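Local coordinates for DUF5618 domain-containing protein (Dyadobacter fermentans, PDB 3MFN), which is of unknown function but folds into a mostly helical domain of the DUF5618 family that pairs with a second copy of itself, at residues Leu110-Ser115 with Ala142-Asp147. Residues are numbered along the deposited sequence; the frame is centred on the assembly and turned at random. Where two conformers were deposited one is given.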
loop_
_atom_site.group_PDB
_atom_site.type_symbol
_atom_site.label_atom_id
_atom_site.label_comp_id
_atom_site.label_asym_id
_atom_site.label_seq_id
_atom_site.Cartn_x
_atom_site.Cartn_y
_atom_site.Cartn_z
ATOM N N LEU A 110 9.364 13.981 -1.143
ATOM C CA LEU A 110 10.055 12.700 -1.180
ATOM C C LEU A 110 9.177 11.593 -0.626
ATOM O O LEU A 110 8.914 10.600 -1.332
ATOM C CB LEU A 110 11.387 12.731 -0.435
ATOM C CG LEU A 110 12.171 11.406 -0.284
ATOM C CD1 LEU A 110 12.489 10.814 -1.632
ATOM C CD2 LEU A 110 13.549 11.604 0.594
ATOM N N ASN A 111 8.689 11.761 0.598
ATOM C CA ASN A 111 7.892 10.724 1.237
ATOM C C ASN A 111 6.639 10.464 0.424
ATOM O O ASN A 111 6.249 9.323 0.261
ATOM C CB ASN A 111 7.496 11.094 2.673
ATOM C CG ASN A 111 8.668 11.057 3.641
ATOM O OD1 ASN A 111 9.650 10.401 3.402
ATOM N ND2 ASN A 111 8.553 11.784 4.725
ATOM N N THR A 112 6.016 11.535 -0.084
ATOM C CA THR A 112 4.844 11.412 -0.915
ATOM C C THR A 112 5.139 10.547 -2.154
ATOM O O THR A 112 4.330 9.667 -2.518
ATOM C CB THR A 112 4.280 12.826 -1.329
ATOM O OG1 THR A 112 3.938 13.562 -0.159
ATOM C CG2 THR A 112 3.047 12.753 -2.261
ATOM N N PHE A 113 6.264 10.811 -2.824
ATOM C CA PHE A 113 6.611 10.040 -3.990
ATOM C C PHE A 113 6.875 8.575 -3.625
ATOM O O PHE A 113 6.516 7.657 -4.408
ATOM C CB PHE A 113 7.885 10.636 -4.702
ATOM C CG PHE A 113 8.384 9.787 -5.807
ATOM C CD1 PHE A 113 7.685 9.727 -7.013
ATOM C CD2 PHE A 113 9.456 8.968 -5.634
ATOM C CE1 PHE A 113 8.111 8.925 -8.006
ATOM C CE2 PHE A 113 9.875 8.150 -6.642
ATOM C CZ PHE A 113 9.207 8.114 -7.815
ATOM N N VAL A 114 7.504 8.323 -2.480
ATOM C CA VAL A 114 7.831 6.927 -2.109
ATOM C C VAL A 114 6.520 6.118 -1.942
ATOM O O VAL A 114 6.414 4.923 -2.349
ATOM C CB VAL A 114 8.735 6.859 -0.829
ATOM C CG1 VAL A 114 8.957 5.357 -0.353
ATOM C CG2 VAL A 114 10.114 7.495 -1.123
ATOM N N SER A 115 5.530 6.776 -1.366
ATOM C CA SER A 115 4.234 6.203 -1.176
ATOM C C SER A 115 3.567 5.946 -2.525
ATOM O O SER A 115 3.025 4.864 -2.729
ATOM C CB SER A 115 3.390 7.111 -0.280
ATOM O OG SER A 115 2.292 6.426 0.249
ATOM N N ALA A 142 -0.301 10.958 -5.939
ATOM C CA ALA A 142 0.109 11.179 -7.331
ATOM C C ALA A 142 -0.286 12.583 -7.797
ATOM O O ALA A 142 0.535 13.260 -8.359
ATOM C CB ALA A 142 -0.517 10.166 -8.224
ATOM N N GLU A 143 -1.520 13.040 -7.555
ATOM C CA GLU A 143 -1.897 14.393 -7.931
ATOM C C GLU A 143 -1.101 15.433 -7.140
ATOM O O GLU A 143 -0.801 16.500 -7.634
ATOM C CB GLU A 143 -3.406 14.618 -7.747
ATOM C CG GLU A 143 -3.885 15.985 -8.196
ATOM C CD GLU A 143 -4.103 16.090 -9.726
ATOM O OE1 GLU A 143 -3.991 15.068 -10.450
ATOM O OE2 GLU A 143 -4.459 17.197 -10.194
ATOM N N ILE A 144 -0.735 15.104 -5.899
ATOM C CA ILE A 144 0.112 15.979 -5.108
ATOM C C ILE A 144 1.445 16.206 -5.773
ATOM O O ILE A 144 1.947 17.337 -5.838
ATOM C CB ILE A 144 0.320 15.482 -3.651
ATOM C CG1 ILE A 144 -0.923 15.749 -2.797
ATOM C CG2 ILE A 144 1.486 16.226 -2.999
ATOM C CD1 ILE A 144 -0.871 15.035 -1.377
ATOM N N ILE A 145 2.015 15.142 -6.296
ATOM C CA ILE A 145 3.315 15.233 -6.951
ATOM C C ILE A 145 3.196 15.995 -8.265
ATOM O O ILE A 145 4.056 16.800 -8.611
ATOM C CB ILE A 145 3.931 13.831 -7.273
ATOM C CG1 ILE A 145 4.219 13.042 -5.996
ATOM C CG2 ILE A 145 5.214 14.019 -8.075
ATOM C CD1 ILE A 145 5.207 13.766 -5.030
ATOM N N ILE A 146 2.129 15.751 -9.016
ATOM C CA ILE A 146 1.983 16.460 -10.295
ATOM C C ILE A 146 1.779 17.955 -10.037
ATOM O O ILE A 146 2.353 18.774 -10.747
ATOM C CB ILE A 146 0.874 15.884 -11.151
ATOM C CG1 ILE A 146 1.261 14.463 -11.568
ATOM C CG2 ILE A 146 0.637 16.845 -12.337
ATOM C CD1 ILE A 146 0.182 13.564 -12.135
ATOM N N ASP A 147 1.006 18.312 -9.017
ATOM C CA ASP A 147 0.785 19.722 -8.702
ATOM C C ASP A 147 2.069 20.362 -8.215
ATOM O O ASP A 147 2.338 21.519 -8.518
ATOM C CB ASP A 147 -0.260 19.908 -7.602
ATOM C CG ASP A 147 -1.663 19.522 -8.029
ATOM O OD1 ASP A 147 -1.958 19.258 -9.242
ATOM O OD2 ASP A 147 -2.503 19.478 -7.102
#
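The methyl CG2 of Thr112 reaches across to helix 132-153 and meets two neighbouring isoleucines, touching Ile145 CD1 at 3.7 Å and Ile144 CG2 at 3.9 Å. Thr112 and Ile145 run alongside each other in opposite directions: the threonine methyl lies against CG1 as well as CD1 of the isoleucine, and Ile145 CD1 in turn comes to 3.9 Å from Thr112 CB. Ile144 instead meets the threonine at about a right angle, through its short branch. The rotation of Thr112 (chi1 -60°) sorts its two ends: CG2 stands anti to the backbone N and faces the isoleucines, whereas OG1 stays beside its own backbone and hydrogen-bonds to Lys108 O, one turn earlier. That bond satisfies the hydroxyl within its own helix, and the touching face is left apolar. Ile145 folds back at its second side-chain torsion (chi2 -59°), and CD1 ends close to the other backbone, 3.8 Å from Phe113 N and 4.1 Å from Phe113 CB. Phe113 joins through this CB; its ring turns instead among Tyr74 and Leu81 of helix 63-85 and Val95 and Leu102 of helix 95-103. Ile109, one turn before Phe113, extends the contact by packing on both isoleucines, and Val77 of helix 63-85 also touches Ile145. Phe59 of the second subunit also packs on Thr112. With the local axes 9.3 Å apart and 135° between their directions, this is the oblique antiparallel apolar packing of consecutive helices in an all-helical bundle, here joining helices 107-126 and 132-153 beside the subunit interface.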